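Local coordinates for triabin (Triatoma pallidipennis, PDB 1AVG), which inhibits thrombin by forming a non-covalent one-to-one complex, blocking fibrin formation and platelet aggregation while barely affecting the enzyme's amidolytic activity, at residues G3-I8 and K120-L125; T24-H29 and Q52-G57; E91-F96 and S112-S117. One frame throughout, in Å; residues are numbered along the deposited sequence.

In the fold
All three contacts reach one eight-stranded barrel of the calycin type. Contact 1 sets the N-terminal loop against the last strand, 122-128; contact 3 lies in the hairpin of strands 92-101 and 106-115, the latter being the neighbour of 122-128; contact 2 pairs strands 24-28 and 51-56. Contact 2 comes before contact 3 along the chain, and the two halves of contact 1 bracket both. The centres of contacts 1 and 3 are about 12 Å apart, those of contacts 2 and 3 about 16 Å, and those of contacts 1 and 2 about 18 Å. Backbone hydrogen bonding between Tyr26 and Glu128 also joins strand 24-28 to strand 122-128, so the barrel closes.

Contact 1. Residues G3-I8 and K120-L125; sequences GDDCSI and KEDRYL. Unlike the reference sequence in segment 120-125: Arg123 (reference Asp).
Asp4, Asp5 and Cys6 of the N-terminal loop meet Lys120, Asp122 and Tyr124 where the last strand of the calycin barrel begins, the two backbones running at 111° to each other. Charge carries the outer part of the contact. Lys120 reaches over with a chain bent at chi2 and chi4, and its NZ makes a salt bridge with Asp5 OD1 at 3.2 Å, meeting that oxygen almost in line with its C-O bond. The same ammonium group has a long, weaker ion pair with Asp122 OD1, 3.9 Å from NZ, so the lysine leans mainly on Asp5 and only loosely on Asp122. This network would be expected to ease the repulsion between Asp5 OD1 and Asp122 OD2, which are 4.3 Å apart.

Hydrogen bonding is centred on Asp122. Its CG stands beside the backbone N (chi1 -56°), which turns the carboxylate toward the loop. The amide of Cys6 donates to Asp122 OD2 from the anti side of the carboxylate and somewhat out of its plane, with N and OD2 2.9 Å apart. Ser112 OG is a second partner of this OD2, and Cys6 SG is tied to Cys110 by a disulfide, so the loop is joined to strand 106-115 covalently and to strand 122-128 through Asp122.

At the other end the contact is one of packing and water. The Asp4 carboxylate comes to the CD2-CE2 edge of the Tyr124 ring, its plane turned 57° from the ring's. Asp4 OD2 is also bonded to the N of Ala1, and Tyr124 OH finds its partner in Glu9. A water molecule links the two segments: it donates to Asp4 OD2 at 2.7 Å and accepts from Tyr124 N, 3.3 Å from the water oxygen.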
loop_
_atom_site.group_PDB
_atom_site.type_symbol
_atom_site.label_atom_id
_atom_site.label_comp_id
_atom_site.label_asym_id
_atom_site.label_seq_id
_atom_site.Cartn_x
_atom_site.Cartn_y
_atom_site.Cartn_z
ATOM N N GLY C 3 -15.786 -11.099 12.336
ATOM C CA GLY C 3 -14.813 -10.389 13.144
ATOM C C GLY C 3 -14.999 -8.896 12.965
ATOM O O GLY C 3 -14.745 -8.106 13.877
ATOM N N ASP C 4 -15.465 -8.514 11.778
ATOM C CA ASP C 4 -15.700 -7.115 11.444
ATOM C C ASP C 4 -16.956 -6.619 12.162
ATOM O O ASP C 4 -17.938 -7.354 12.289
ATOM C CB ASP C 4 -15.862 -6.967 9.930
ATOM C CG ASP C 4 -14.680 -7.535 9.150
ATOM O OD1 ASP C 4 -13.655 -7.915 9.758
ATOM O OD2 ASP C 4 -14.776 -7.587 7.910
ATOM N N ASP C 5 -16.928 -5.371 12.619
ATOM C CA ASP C 5 -18.069 -4.805 13.328
ATOM C C ASP C 5 -18.217 -3.325 12.987
ATOM O O ASP C 5 -17.594 -2.464 13.608
ATOM C CB ASP C 5 -17.896 -5.004 14.840
ATOM C CG ASP C 5 -19.219 -4.993 15.591
ATOM O OD1 ASP C 5 -20.000 -5.961 15.450
ATOM O OD2 ASP C 5 -19.472 -4.024 16.336
ATOM N N CYS C 6 -19.060 -3.043 12.001
ATOM C CA CYS C 6 -19.319 -1.682 11.545
ATOM C C CYS C 6 -19.790 -0.784 12.678
ATOM O O CYS C 6 -19.571 0.425 12.655
ATOM C CB CYS C 6 -20.374 -1.693 10.440
ATOM S SG CYS C 6 -19.943 -2.810 9.075
ATOM N N SER C 7 -20.436 -1.391 13.669
ATOM C CA SER C 7 -20.955 -0.666 14.822
ATOM C C SER C 7 -19.845 0.076 15.576
ATOM O O SER C 7 -19.987 1.259 15.903
ATOM C CB SER C 7 -21.668 -1.640 15.770
ATOM O OG SER C 7 -22.370 -2.646 15.053
ATOM N N ILE C 8 -18.736 -0.619 15.825
ATOM C CA ILE C 8 -17.616 -0.026 16.549
ATOM C C ILE C 8 -16.585 0.610 15.621
ATOM O O ILE C 8 -15.407 0.705 15.960
ATOM C CB ILE C 8 -16.932 -1.049 17.510
ATOM C CG1 ILE C 8 -16.276 -2.189 16.728
ATOM C CG2 ILE C 8 -17.955 -1.623 18.490
ATOM C CD1 ILE C 8 -15.614 -3.233 17.618
ATOM N N LYS C 120 -27.787 -9.753 11.298
ATOM C CA LYS C 120 -26.398 -9.389 11.573
ATOM C C LYS C 120 -25.375 -9.947 10.588
ATOM O O LYS C 120 -25.154 -11.153 10.520
ATOM C CB LYS C 120 -26.010 -9.775 13.007
ATOM C CG LYS C 120 -24.655 -9.225 13.468
ATOM C CD LYS C 120 -24.715 -7.715 13.738
ATOM C CE LYS C 120 -23.338 -7.116 14.058
ATOM N NZ LYS C 120 -22.604 -7.775 15.176
ATOM N N GLU C 121 -24.731 -9.052 9.842
ATOM C CA GLU C 121 -23.702 -9.438 8.880
ATOM C C GLU C 121 -22.902 -8.191 8.483
ATOM O O GLU C 121 -23.437 -7.269 7.866
ATOM C CB GLU C 121 -24.341 -10.096 7.660
ATOM C CG GLU C 121 -23.437 -11.087 6.948
ATOM C CD GLU C 121 -24.094 -11.721 5.733
ATOM O OE1 GLU C 121 -25.214 -12.271 5.867
ATOM O OE2 GLU C 121 -23.481 -11.672 4.643
ATOM N N ASP C 122 -21.630 -8.160 8.877
ATOM C CA ASP C 122 -20.756 -7.018 8.614
ATOM C C ASP C 122 -19.628 -7.346 7.665
ATOM O O ASP C 122 -18.947 -8.361 7.818
ATOM C CB ASP C 122 -20.130 -6.508 9.912
ATOM C CG ASP C 122 -21.156 -6.157 10.964
ATOM O OD1 ASP C 122 -21.908 -7.056 11.386
ATOM O OD2 ASP C 122 -21.192 -4.983 11.385
ATOM N N ARG C 123 -19.365 -6.437 6.742
ATOM C CA ARG C 123 -18.301 -6.650 5.785
ATOM C C ARG C 123 -17.833 -5.324 5.185
ATOM O O ARG C 123 -18.638 -4.432 4.909
ATOM C CB ARG C 123 -18.789 -7.630 4.713
ATOM C CG ARG C 123 -17.743 -8.113 3.721
ATOM C CD ARG C 123 -18.302 -9.274 2.904
ATOM N NE ARG C 123 -17.552 -9.530 1.673
ATOM C CZ ARG C 123 -17.853 -10.487 0.798
ATOM N NH1 ARG C 123 -18.891 -11.293 1.009
ATOM N NH2 ARG C 123 -17.118 -10.642 -0.296
ATOM N N TYR C 124 -16.516 -5.170 5.084
ATOM C CA TYR C 124 -15.909 -3.972 4.514
ATOM C C TYR C 124 -15.947 -4.133 3.002
ATOM O O TYR C 124 -15.372 -5.076 2.456
ATOM C CB TYR C 124 -14.467 -3.812 5.013
ATOM C CG TYR C 124 -14.351 -3.589 6.516
ATOM C CD1 TYR C 124 -14.508 -2.318 7.070
ATOM C CD2 TYR C 124 -14.094 -4.650 7.378
ATOM C CE1 TYR C 124 -14.417 -2.116 8.452
ATOM C CE2 TYR C 124 -13.995 -4.459 8.757
ATOM C CZ TYR C 124 -14.159 -3.194 9.290
ATOM O OH TYR C 124 -14.066 -3.022 10.660
ATOM N N LEU C 125 -16.644 -3.223 2.333
ATOM C CA LEU C 125 -16.811 -3.280 0.886
ATOM C C LEU C 125 -16.247 -2.045 0.196
ATOM O O LEU C 125 -16.065 -1.002 0.825
ATOM C CB LEU C 125 -18.301 -3.400 0.552
ATOM C CG LEU C 125 -19.126 -4.475 1.262
ATOM C CD1 LEU C 125 -20.605 -4.202 1.020
ATOM C CD2 LEU C 125 -18.742 -5.854 0.773
HETATM O O HOH W 1 -15.137 -8.149 5.307
#

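Contact 2. Residues T24-H29 and Q52-G57; sequences TWYLAH and QIVEIG
Gln52 opens the pairing with Thr24: Thr24 OG1 donates to Gln52 OE1 across 3.0 Å, in the plane of the amide carbonyl and on a lone pair, while Gln52 O takes the amide of Trp25. Ile53 turns to the other side of the sheet, where its CD1 packs 4.0 Å from Trp25 CB; the indole nitrogen beyond is bonded to Phe20 O. At Val54 the backbone bonds in both directions, N to Trp25 O and O from Leu27 N. Its side chain lies alongside Tyr26, with CB 3.7 Å from Tyr26 CD2, on the face covered by helix 138-141; Tyr26 OH reaches the N of Ala138.

Glu55 comes next to Leu27 and extends past it. With CG anti to the backbone N (chi1 -174°) and the chain stretched, OE2 accepts a hydrogen bond from His29 NE2 at 2.6 Å, from the anti side and 31° out of the carboxylate plane, although carboxylate and imidazole planes differ by just 9°. Glu55 OE2 also forms a salt bridge with Arg111. Ile56 N donates to Leu27 O, and Ile56 O accepts from His29 N. Gly57, at positive phi, ends the pairing beside His29. Such parallel pairing of strands 24-28 and 51-56, with strand 37-43 beyond, marks the rearranged strand order of the triabin barrel, in contrast to the antiparallel meander of classical lipocalins.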
loop_
_atom_site.group_PDB
_atom_site.type_symbol
_atom_site.label_atom_id
_atom_site.label_comp_id
_atom_site.label_asym_id
_atom_site.label_seq_id
_atom_site.Cartn_x
_atom_site.Cartn_y
_atom_site.Cartn_z
ATOM N N THR C 24 -24.362 6.195 -10.181
ATOM C CA THR C 24 -24.236 4.749 -10.129
ATOM C C THR C 24 -22.878 4.317 -9.578
ATOM O O THR C 24 -21.842 4.878 -9.928
ATOM C CB THR C 24 -24.423 4.132 -11.543
ATOM O OG1 THR C 24 -25.667 4.582 -12.107
ATOM C CG2 THR C 24 -24.416 2.609 -11.477
ATOM N N TRP C 25 -22.913 3.331 -8.689
ATOM C CA TRP C 25 -21.721 2.761 -8.082
ATOM C C TRP C 25 -21.830 1.274 -8.350
ATOM O O TRP C 25 -22.923 0.711 -8.302
ATOM C CB TRP C 25 -21.714 2.971 -6.570
ATOM C CG TRP C 25 -21.509 4.384 -6.124
ATOM C CD1 TRP C 25 -22.474 5.265 -5.718
ATOM C CD2 TRP C 25 -20.253 5.054 -5.941
ATOM N NE1 TRP C 25 -21.895 6.434 -5.282
ATOM C CE2 TRP C 25 -20.533 6.328 -5.404
ATOM C CE3 TRP C 25 -18.918 4.697 -6.170
ATOM C CZ2 TRP C 25 -19.521 7.245 -5.089
ATOM C CZ3 TRP C 25 -17.917 5.609 -5.857
ATOM C CH2 TRP C 25 -18.225 6.865 -5.321
ATOM N N TYR C 26 -20.711 0.651 -8.679
ATOM C CA TYR C 26 -20.669 -0.780 -8.936
ATOM C C TYR C 26 -19.919 -1.409 -7.776
ATOM O O TYR C 26 -18.904 -0.892 -7.341
ATOM C CB TYR C 26 -19.961 -1.058 -10.256
ATOM C CG TYR C 26 -20.762 -0.643 -11.464
ATOM C CD1 TYR C 26 -20.689 0.653 -11.961
ATOM C CD2 TYR C 26 -21.573 -1.559 -12.125
ATOM C CE1 TYR C 26 -21.404 1.028 -13.096
ATOM C CE2 TYR C 26 -22.288 -1.205 -13.251
ATOM C CZ TYR C 26 -22.199 0.088 -13.737
ATOM O OH TYR C 26 -22.880 0.419 -14.891
ATOM N N LEU C 27 -20.421 -2.525 -7.277
ATOM C CA LEU C 27 -19.812 -3.191 -6.140
ATOM C C LEU C 27 -19.680 -4.702 -6.362
ATOM O O LEU C 27 -20.679 -5.416 -6.403
ATOM C CB LEU C 27 -20.653 -2.873 -4.899
ATOM C CG LEU C 27 -20.658 -3.735 -3.643
ATOM C CD1 LEU C 27 -19.298 -3.780 -2.991
ATOM C CD2 LEU C 27 -21.668 -3.140 -2.691
ATOM N N ALA C 28 -18.447 -5.175 -6.536
ATOM C CA ALA C 28 -18.187 -6.595 -6.751
ATOM C C ALA C 28 -17.637 -7.190 -5.476
ATOM O O ALA C 28 -16.968 -6.508 -4.697
ATOM C CB ALA C 28 -17.203 -6.795 -7.879
ATOM N N HIS C 29 -17.919 -8.469 -5.263
ATOM C CA HIS C 29 -17.445 -9.147 -4.059
ATOM C C HIS C 29 -16.171 -9.939 -4.285
ATOM O O HIS C 29 -15.707 -10.649 -3.399
ATOM C CB HIS C 29 -18.544 -10.039 -3.473
ATOM C CG HIS C 29 -19.598 -9.281 -2.731
ATOM N ND1 HIS C 29 -19.802 -9.423 -1.378
ATOM C CD2 HIS C 29 -20.497 -8.358 -3.149
ATOM C CE1 HIS C 29 -20.782 -8.626 -0.991
ATOM N NE2 HIS C 29 -21.219 -7.968 -2.049
ATOM N N GLN C 52 -27.973 4.261 -7.974
ATOM C CA GLN C 52 -28.084 2.871 -8.382
ATOM C C GLN C 52 -26.811 2.139 -7.993
ATOM O O GLN C 52 -25.722 2.479 -8.466
ATOM C CB GLN C 52 -28.290 2.760 -9.889
ATOM C CG GLN C 52 -29.432 3.593 -10.430
ATOM C CD GLN C 52 -29.521 3.518 -11.937
ATOM O OE1 GLN C 52 -28.520 3.660 -12.643
ATOM N NE2 GLN C 52 -30.721 3.278 -12.441
ATOM N N ILE C 53 -26.937 1.192 -7.073
ATOM C CA ILE C 53 -25.801 0.402 -6.634
ATOM C C ILE C 53 -25.990 -0.940 -7.325
ATOM O O ILE C 53 -27.025 -1.582 -7.165
ATOM C CB ILE C 53 -25.801 0.160 -5.106
ATOM C CG1 ILE C 53 -25.946 1.479 -4.328
ATOM C CG2 ILE C 53 -24.538 -0.584 -4.696
ATOM C CD1 ILE C 53 -24.657 2.181 -3.988
ATOM N N VAL C 54 -25.047 -1.309 -8.177
ATOM C CA VAL C 54 -25.110 -2.583 -8.867
ATOM C C VAL C 54 -24.165 -3.488 -8.088
ATOM O O VAL C 54 -22.961 -3.255 -8.080
ATOM C CB VAL C 54 -24.649 -2.446 -10.332
ATOM C CG1 VAL C 54 -24.571 -3.799 -10.995
ATOM C CG2 VAL C 54 -25.611 -1.559 -11.094
ATOM N N GLU C 55 -24.722 -4.462 -7.372
ATOM C CA GLU C 55 -23.926 -5.385 -6.574
ATOM C C GLU C 55 -23.716 -6.705 -7.302
ATOM O O GLU C 55 -24.667 -7.299 -7.798
ATOM C CB GLU C 55 -24.590 -5.623 -5.220
ATOM C CG GLU C 55 -23.754 -6.466 -4.273
ATOM C CD GLU C 55 -24.167 -6.312 -2.828
ATOM O OE1 GLU C 55 -24.956 -5.401 -2.518
ATOM O OE2 GLU C 55 -23.698 -7.101 -1.988
ATOM N N ILE C 56 -22.479 -7.188 -7.311
ATOM C CA ILE C 56 -22.125 -8.424 -8.005
ATOM C C ILE C 56 -21.428 -9.433 -7.099
ATOM O O ILE C 56 -20.638 -9.053 -6.228
ATOM C CB ILE C 56 -21.158 -8.116 -9.153
ATOM C CG1 ILE C 56 -21.730 -7.019 -10.047
ATOM C CG2 ILE C 56 -20.898 -9.358 -9.966
ATOM C CD1 ILE C 56 -20.704 -6.004 -10.508
ATOM N N GLY C 57 -21.738 -10.711 -7.302
ATOM C CA GLY C 57 -21.114 -11.794 -6.552
ATOM C C GLY C 57 -21.624 -12.125 -5.163
ATOM O O GLY C 57 -21.015 -12.942 -4.449
#

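Contact 3. Residues E91-F96 and S112-S117; sequences EFEADF and SITFTS
Phe92 leans on both Phe115 and Ile113, and its side chain can be traced outward atom by atom. CB lies 3.5 Å from Phe115 CA and 3.6 Å from Phe115 CD2. At CG the chain takes the crowded position between backbone N and carbonyl carbon (chi1 66°), which sets CG over one face of the Phe115 ring. The two sides of the Phe92 ring then part company. CD2 stays with the neighbouring phenylalanine, 3.9 Å from Phe115 CE2, whereas CD1 and CE1 pack against Ile113 CG2, obliquely to the ring. The two phenyl groups point the same way, their planes at 38° and centroids 5.0 Å apart, and Phe67 meets Phe92 edge-to-face.

The frame for this packing is the antiparallel beta hairpin of strands 92-101 and 106-115, part of the calycin barrel, with Phe92 and Phe115 as a non-hydrogen-bonded pair. The next pair, Glu93 and Thr114, is hydrogen-bonded. Thr114 N donates to Glu93 O at 2.8 Å in the carbonyl plane, while Glu93 N approaches Thr114 O from above its carbonyl plane, at 3.0 Å. Asp95 and Ser112 form a further hydrogen-bonded pair, each main-chain N donating to the other's O. Their side chains, like those of Glu93 and Thr114, project from the face opposite the phenylalanines, where Asp95 OD1 is held by Ser81 OG of the adjoining strand 80-86.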
loop_
_atom_site.group_PDB
_atom_site.type_symbol
_atom_site.label_atom_id
_atom_site.label_comp_id
_atom_site.label_asym_id
_atom_site.label_seq_id
_atom_site.Cartn_x
_atom_site.Cartn_y
_atom_site.Cartn_z
ATOM N N GLU C 91 -36.778 -8.068 1.367
ATOM C CA GLU C 91 -36.604 -7.151 2.495
ATOM C C GLU C 91 -35.466 -7.473 3.473
ATOM O O GLU C 91 -35.285 -8.610 3.922
ATOM C CB GLU C 91 -37.921 -6.966 3.248
ATOM C CG GLU C 91 -39.041 -6.459 2.344
ATOM C CD GLU C 91 -40.321 -6.109 3.082
ATOM O OE1 GLU C 91 -40.381 -6.293 4.322
ATOM O OE2 GLU C 91 -41.270 -5.639 2.409
ATOM N N PHE C 92 -34.697 -6.439 3.787
ATOM C CA PHE C 92 -33.563 -6.525 4.698
ATOM C C PHE C 92 -33.118 -5.095 4.954
ATOM O O PHE C 92 -33.460 -4.188 4.197
ATOM C CB PHE C 92 -32.403 -7.302 4.049
ATOM C CG PHE C 92 -31.789 -6.612 2.846
ATOM C CD1 PHE C 92 -30.781 -5.666 3.004
ATOM C CD2 PHE C 92 -32.239 -6.889 1.562
ATOM C CE1 PHE C 92 -30.234 -5.005 1.905
ATOM C CE2 PHE C 92 -31.697 -6.232 0.453
ATOM C CZ PHE C 92 -30.695 -5.289 0.628
ATOM N N GLU C 93 -32.372 -4.880 6.023
ATOM C CA GLU C 93 -31.880 -3.543 6.294
ATOM C C GLU C 93 -30.392 -3.511 5.970
ATOM O O GLU C 93 -29.679 -4.511 6.139
ATOM C CB GLU C 93 -32.104 -3.144 7.753
ATOM C CG GLU C 93 -31.698 -1.694 8.046
ATOM C CD GLU C 93 -31.504 -1.393 9.529
ATOM O OE1 GLU C 93 -30.729 -2.117 10.197
ATOM O OE2 GLU C 93 -32.105 -0.411 10.018
ATOM N N ALA C 94 -29.945 -2.369 5.469
ATOM C CA ALA C 94 -28.550 -2.167 5.127
ATOM C C ALA C 94 -28.097 -0.864 5.771
ATOM O O ALA C 94 -28.741 0.175 5.605
ATOM C CB ALA C 94 -28.379 -2.096 3.612
ATOM N N ASP C 95 -27.041 -0.946 6.574
ATOM C CA ASP C 95 -26.485 0.226 7.241
ATOM C C ASP C 95 -25.103 0.470 6.659
ATOM O O ASP C 95 -24.353 -0.486 6.454
ATOM C CB ASP C 95 -26.390 -0.017 8.752
ATOM C CG ASP C 95 -27.735 -0.383 9.373
ATOM O OD1 ASP C 95 -28.771 0.107 8.888
ATOM O OD2 ASP C 95 -27.764 -1.166 10.343
ATOM N N PHE C 96 -24.806 1.720 6.308
ATOM C CA PHE C 96 -23.502 2.083 5.741
ATOM C C PHE C 96 -22.693 2.991 6.667
ATOM O O PHE C 96 -23.194 4.031 7.106
ATOM C CB PHE C 96 -23.664 2.853 4.431
ATOM C CG PHE C 96 -24.391 2.115 3.354
ATOM C CD1 PHE C 96 -24.315 0.732 3.251
ATOM C CD2 PHE C 96 -25.141 2.822 2.417
ATOM C CE1 PHE C 96 -24.978 0.064 2.227
ATOM C CE2 PHE C 96 -25.805 2.168 1.391
ATOM C CZ PHE C 96 -25.724 0.783 1.295
ATOM N N SER C 112 -23.638 -3.374 7.109
ATOM C CA SER C 112 -24.315 -4.342 7.948
ATOM C C SER C 112 -25.623 -4.656 7.259
ATOM O O SER C 112 -26.440 -3.757 7.040
ATOM C CB SER C 112 -24.594 -3.767 9.329
ATOM O OG SER C 112 -23.384 -3.514 10.003
ATOM N N ILE C 113 -25.770 -5.896 6.811
ATOM C CA ILE C 113 -27.006 -6.299 6.160
ATOM C C ILE C 113 -27.710 -7.153 7.189
ATOM O O ILE C 113 -27.079 -7.954 7.895
ATOM C CB ILE C 113 -26.805 -7.132 4.842
ATOM C CG1 ILE C 113 -25.367 -7.058 4.333
ATOM C CG2 ILE C 113 -27.716 -6.603 3.745
ATOM C CD1 ILE C 113 -24.465 -8.168 4.836
ATOM N N THR C 114 -29.008 -6.938 7.312
ATOM C CA THR C 114 -29.812 -7.687 8.257
ATOM C C THR C 114 -31.070 -8.190 7.550
ATOM O O THR C 114 -32.066 -7.467 7.424
ATOM C CB THR C 114 -30.201 -6.799 9.451
ATOM O OG1 THR C 114 -29.026 -6.173 9.985
ATOM C CG2 THR C 114 -30.857 -7.627 10.526
ATOM N N PHE C 115 -30.993 -9.401 7.013
ATOM C CA PHE C 115 -32.138 -9.980 6.329
ATOM C C PHE C 115 -33.139 -10.358 7.394
ATOM O O PHE C 115 -32.752 -10.683 8.520
ATOM C CB PHE C 115 -31.725 -11.209 5.523
ATOM C CG PHE C 115 -30.812 -10.892 4.384
ATOM C CD1 PHE C 115 -29.439 -10.787 4.587
ATOM C CD2 PHE C 115 -31.323 -10.660 3.116
ATOM C CE1 PHE C 115 -28.586 -10.452 3.542
ATOM C CE2 PHE C 115 -30.483 -10.325 2.065
ATOM C CZ PHE C 115 -29.107 -10.219 2.278
ATOM N N THR C 116 -34.421 -10.278 7.053
ATOM C CA THR C 116 -35.491 -10.617 7.986
ATOM C C THR C 116 -35.258 -12.017 8.563
ATOM O O THR C 116 -35.628 -12.307 9.708
ATOM C CB THR C 116 -36.856 -10.545 7.278
ATOM O OG1 THR C 116 -36.754 -11.149 5.980
ATOM C CG2 THR C 116 -37.293 -9.092 7.120
ATOM N N SER C 117 -34.595 -12.851 7.763
ATOM C CA SER C 117 -34.257 -14.224 8.114
ATOM C C SER C 117 -33.130 -14.282 9.159
ATOM O O SER C 117 -33.390 -14.206 10.363
ATOM C CB SER C 117 -33.850 -14.981 6.843
ATOM O OG SER C 117 -34.689 -14.630 5.751
#